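Glutamine cyclotransferase (PDB 3NOL) catalyses the cyclisation of N-terminal glutamine to pyroglutamate as a glutaminyl cyclase, releasing ammonia, on a beta-propeller scaffold that holds a calcium ion. Local coordinates at residues W179-I184 against R196-E200. Residues are numbered along the deposited sequence; the frame is centred on the assembly and turned at random.
With SO4 (sulfate ion), chain D.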
ATOM      1  N   TRP A 179      -3.268  -4.645   5.736  1.00  6.47           N
ATOM      2  CA  TRP A 179      -3.951  -5.590   6.644  1.00  7.27           C
ATOM      3  C   TRP A 179      -5.349  -5.053   6.916  1.00  7.55           C
ATOM      4  O   TRP A 179      -5.512  -3.932   7.421  1.00  7.80           O
ATOM      5  CB  TRP A 179      -3.178  -5.659   7.952  1.00  7.17           C
ATOM      6  CG  TRP A 179      -3.719  -6.644   8.910  1.00  7.64           C
ATOM      7  CD1 TRP A 179      -4.531  -6.388   9.988  1.00  8.82           C
ATOM      8  CD2 TRP A 179      -3.453  -8.048   8.931  1.00  8.31           C
ATOM      9  NE1 TRP A 179      -4.807  -7.560  10.661  1.00  9.92           N
ATOM     10  CE2 TRP A 179      -4.162  -8.596  10.036  1.00  7.32           C
ATOM     11  CE3 TRP A 179      -2.711  -8.904   8.112  1.00  7.00           C
ATOM     12  CZ2 TRP A 179      -4.121  -9.967  10.356  1.00  9.16           C
ATOM     13  CZ3 TRP A 179      -2.671 -10.276   8.437  1.00  9.50           C
ATOM     14  CH2 TRP A 179      -3.385 -10.790   9.539  1.00  9.41           C
ATOM     15  N   VAL A 180      -6.364  -5.825   6.542  1.00  7.68           N
ATOM     16  CA  VAL A 180      -7.741  -5.401   6.710  1.00  7.69           C
ATOM     17  C   VAL A 180      -8.535  -6.511   7.402  1.00  8.19           C
ATOM     18  O   VAL A 180      -8.818  -7.558   6.801  1.00  8.02           O
ATOM     19  CB  VAL A 180      -8.385  -5.006   5.341  1.00  7.75           C
ATOM     20  CG1 VAL A 180      -9.858  -4.547   5.501  1.00  8.37           C
ATOM     21  CG2 VAL A 180      -7.556  -3.934   4.615  1.00  7.39           C
ATOM     22  N   ASP A 181      -8.835  -6.280   8.679  1.00  9.08           N
ATOM     23  CA  ASP A 181      -9.659  -7.196   9.482  1.00 10.41           C
ATOM     24  C   ASP A 181      -9.243  -8.675   9.322  1.00  9.92           C
ATOM     25  O   ASP A 181     -10.072  -9.530   9.037  1.00 11.03           O
ATOM     26  CB  ASP A 181     -11.143  -6.973   9.157  1.00 11.16           C
ATOM     27  CG  ASP A 181     -11.668  -5.641   9.699  1.00 12.37           C
ATOM     28  OD1 ASP A 181     -10.884  -4.838  10.277  1.00 12.99           O
ATOM     29  OD2 ASP A 181     -12.880  -5.399   9.525  1.00 17.22           O
ATOM     30  N   GLY A 182      -7.951  -8.947   9.506  1.00  8.45           N
ATOM     31  CA  GLY A 182      -7.445 -10.320   9.588  1.00  9.19           C
ATOM     32  C   GLY A 182      -7.020 -10.891   8.246  1.00  9.21           C
ATOM     33  O   GLY A 182      -6.527 -12.023   8.191  1.00  9.83           O
ATOM     34  N   GLU A 183      -7.207 -10.109   7.172  1.00  8.05           N
ATOM     35  CA  GLU A 183      -6.765 -10.496   5.832  1.00  8.49           C
ATOM     36  C   GLU A 183      -5.667  -9.579   5.284  1.00  7.75           C
ATOM     37  O   GLU A 183      -5.580  -8.400   5.647  1.00  7.33           O
ATOM     38  CB  GLU A 183      -7.954 -10.513   4.856  1.00  9.22           C
ATOM     39  CG  GLU A 183      -8.989 -11.539   5.239  1.00 12.92           C
ATOM     40  CD  GLU A 183     -10.073 -11.735   4.202  1.00 16.21           C
ATOM     41  OE1 GLU A 183     -10.287 -10.847   3.357  1.00 14.42           O
ATOM     42  OE2 GLU A 183     -10.722 -12.806   4.254  1.00 21.03           O
ATOM     43  N   ILE A 184      -4.846 -10.119   4.390  1.00  6.39           N
ATOM     44  CA  ILE A 184      -3.899  -9.253   3.677  1.00  6.48           C
ATOM     45  C   ILE A 184      -4.527  -8.870   2.330  1.00  6.89           C
ATOM     46  O   ILE A 184      -4.796  -9.740   1.501  1.00  7.43           O
ATOM     47  CB  ILE A 184      -2.513  -9.942   3.458  1.00  4.99           C
ATOM     48  CG1 ILE A 184      -1.882 -10.378   4.795  1.00  6.33           C
ATOM     49  CG2 ILE A 184      -1.590  -9.021   2.608  1.00  6.92           C
ATOM     50  CD1 ILE A 184      -0.859 -11.448   4.638  1.00  6.38           C
ATOM     51  N   ARG A 196      -7.587 -10.582  -1.775  1.00  6.55           N
ATOM     52  CA  ARG A 196      -7.722 -10.767  -0.338  1.00  6.84           C
ATOM     53  C   ARG A 196      -7.055 -12.110  -0.028  1.00  6.92           C
ATOM     54  O   ARG A 196      -7.456 -13.134  -0.577  1.00  8.03           O
ATOM     55  CB  ARG A 196      -9.211 -10.787   0.052  1.00  6.59           C
ATOM     56  CG  ARG A 196      -9.970  -9.537  -0.397  1.00  7.92           C
ATOM     57  CD  ARG A 196     -11.479  -9.660  -0.202  1.00  8.54           C
ATOM     58  NE  ARG A 196     -11.815  -9.636   1.217  1.00 11.25           N
ATOM     59  CZ  ARG A 196     -12.990  -9.246   1.711  1.00 13.39           C
ATOM     60  NH1 ARG A 196     -13.170  -9.246   3.024  1.00 13.58           N
ATOM     61  NH2 ARG A 196     -13.961  -8.816   0.905  1.00 12.27           N
ATOM     62  N   ILE A 197      -6.041 -12.081   0.835  1.00  7.47           N
ATOM     63  CA  ILE A 197      -5.183 -13.228   1.092  1.00  7.24           C
ATOM     64  C   ILE A 197      -5.346 -13.748   2.523  1.00  8.34           C
ATOM     65  O   ILE A 197      -5.279 -12.965   3.499  1.00  8.03           O
ATOM     66  CB  ILE A 197      -3.685 -12.869   0.830  1.00  6.40           C
ATOM     67  CG1 ILE A 197      -3.476 -12.431  -0.629  1.00  6.77           C
ATOM     68  CG2 ILE A 197      -2.806 -14.051   1.149  1.00  7.14           C
ATOM     69  CD1 ILE A 197      -2.153 -11.664  -0.867  1.00  7.98           C
ATOM     70  N   ASP A 198      -5.567 -15.060   2.637  1.00  8.17           N
ATOM     71  CA  ASP A 198      -5.617 -15.732   3.938  1.00  9.79           C
ATOM     72  C   ASP A 198      -4.185 -15.781   4.505  1.00  9.75           C
ATOM     73  O   ASP A 198      -3.328 -16.441   3.949  1.00 10.58           O
ATOM     74  CB  ASP A 198      -6.190 -17.150   3.748  1.00  9.47           C
ATOM     75  CG  ASP A 198      -6.345 -17.925   5.059  1.00 11.59           C
ATOM     76  OD1 ASP A 198      -5.665 -17.605   6.061  1.00 12.06           O
ATOM     77  OD2 ASP A 198      -7.170 -18.861   5.066  1.00 13.89           O
ATOM     78  N   PRO A 199      -3.924 -15.087   5.622  1.00 10.01           N
ATOM     79  CA  PRO A 199      -2.544 -15.052   6.120  1.00 11.20           C
ATOM     80  C   PRO A 199      -2.019 -16.412   6.643  1.00 12.01           C
ATOM     81  O   PRO A 199      -0.811 -16.551   6.785  1.00 13.41           O
ATOM     82  CB  PRO A 199      -2.592 -14.012   7.247  1.00 11.43           C
ATOM     83  CG  PRO A 199      -4.020 -14.064   7.741  1.00  9.75           C
ATOM     84  CD  PRO A 199      -4.846 -14.308   6.474  1.00 10.26           C
ATOM     85  N   GLU A 200      -2.918 -17.369   6.934  1.00 12.55           N
ATOM     86  CA  GLU A 200      -2.558 -18.717   7.424  1.00 13.42           C
ATOM     87  C   GLU A 200      -2.030 -19.614   6.312  1.00 13.26           C
ATOM     88  O   GLU A 200      -1.220 -20.513   6.562  1.00 14.01           O
ATOM     89  CB  GLU A 200      -3.753 -19.411   8.119  1.00 13.84           C
ATOM     90  CG  GLU A 200      -4.169 -18.750   9.463  1.00 15.11           C
ATOM     91  CD  GLU A 200      -5.264 -19.498  10.262  1.00 15.20           C
ATOM     92  OE1 GLU A 200      -5.652 -18.987  11.353  1.00 16.45           O
ATOM     93  OE2 GLU A 200      -5.736 -20.579   9.838  1.00 16.94           O
TER
HETATM   94  S   SO4 D 264      -7.337  -7.272  13.060  1.00 30.66           S
HETATM   95  O1  SO4 D 264      -8.130  -6.782  14.191  1.00 31.46           O
HETATM   96  O2  SO4 D 264      -7.780  -6.635  11.825  1.00 30.36           O
HETATM   97  O3  SO4 D 264      -5.935  -6.952  13.322  1.00 28.92           O
HETATM   98  O4  SO4 D 264      -7.497  -8.725  12.922  1.00 30.25           O
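Ile184 and Ile197 face each other as an antiparallel hydrogen-bonded pair at the end of the hairpin of strands 183-188 and 193-197, with Ile184 N giving to Ile197 O at 3.0 Å and Ile197 N to Ile184 O at 2.7 Å. The hairpin belongs to one blade of the beta-propeller, and a type I' turn from Val180 to Glu183 links it to the neighbouring strand 177-180. Both isoleucines point to the same face of the sheet, where Ile184 also packs on Leu148 and Phe150 of strand 147-151. Beyond the pair, Pro199 sets its ring against the turn, CG 3.3 Å from Gly182 O, and against the six-membered-ring end of the Trp179 indole, CG 3.8 Å from CH2 in an oblique approach, while its CB meets CD1 of Ile184. With CG anti to the backbone N (chi1 -176°), the indole of Trp179 swings over the turn, and one face rides above Gly182 C and Glu183 O, both offset toward the rim. On the other face of the sheet, Arg196 bends at chi3 (70°) and brings NE to 2.9 Å from OE1 of Glu183 in a salt bridge, the carboxylate and guanidinium planes 78° apart. Replacing Arg196 with an alanine would probably leave the Glu183 carboxylate without this charged mate and also remove the cation-pi contact with Tyr29. At the indole edge, near its plane, Trp179 NE1 donates to O3 of a sulfate, probably from the crystallisation liquor, at 3.0 Å.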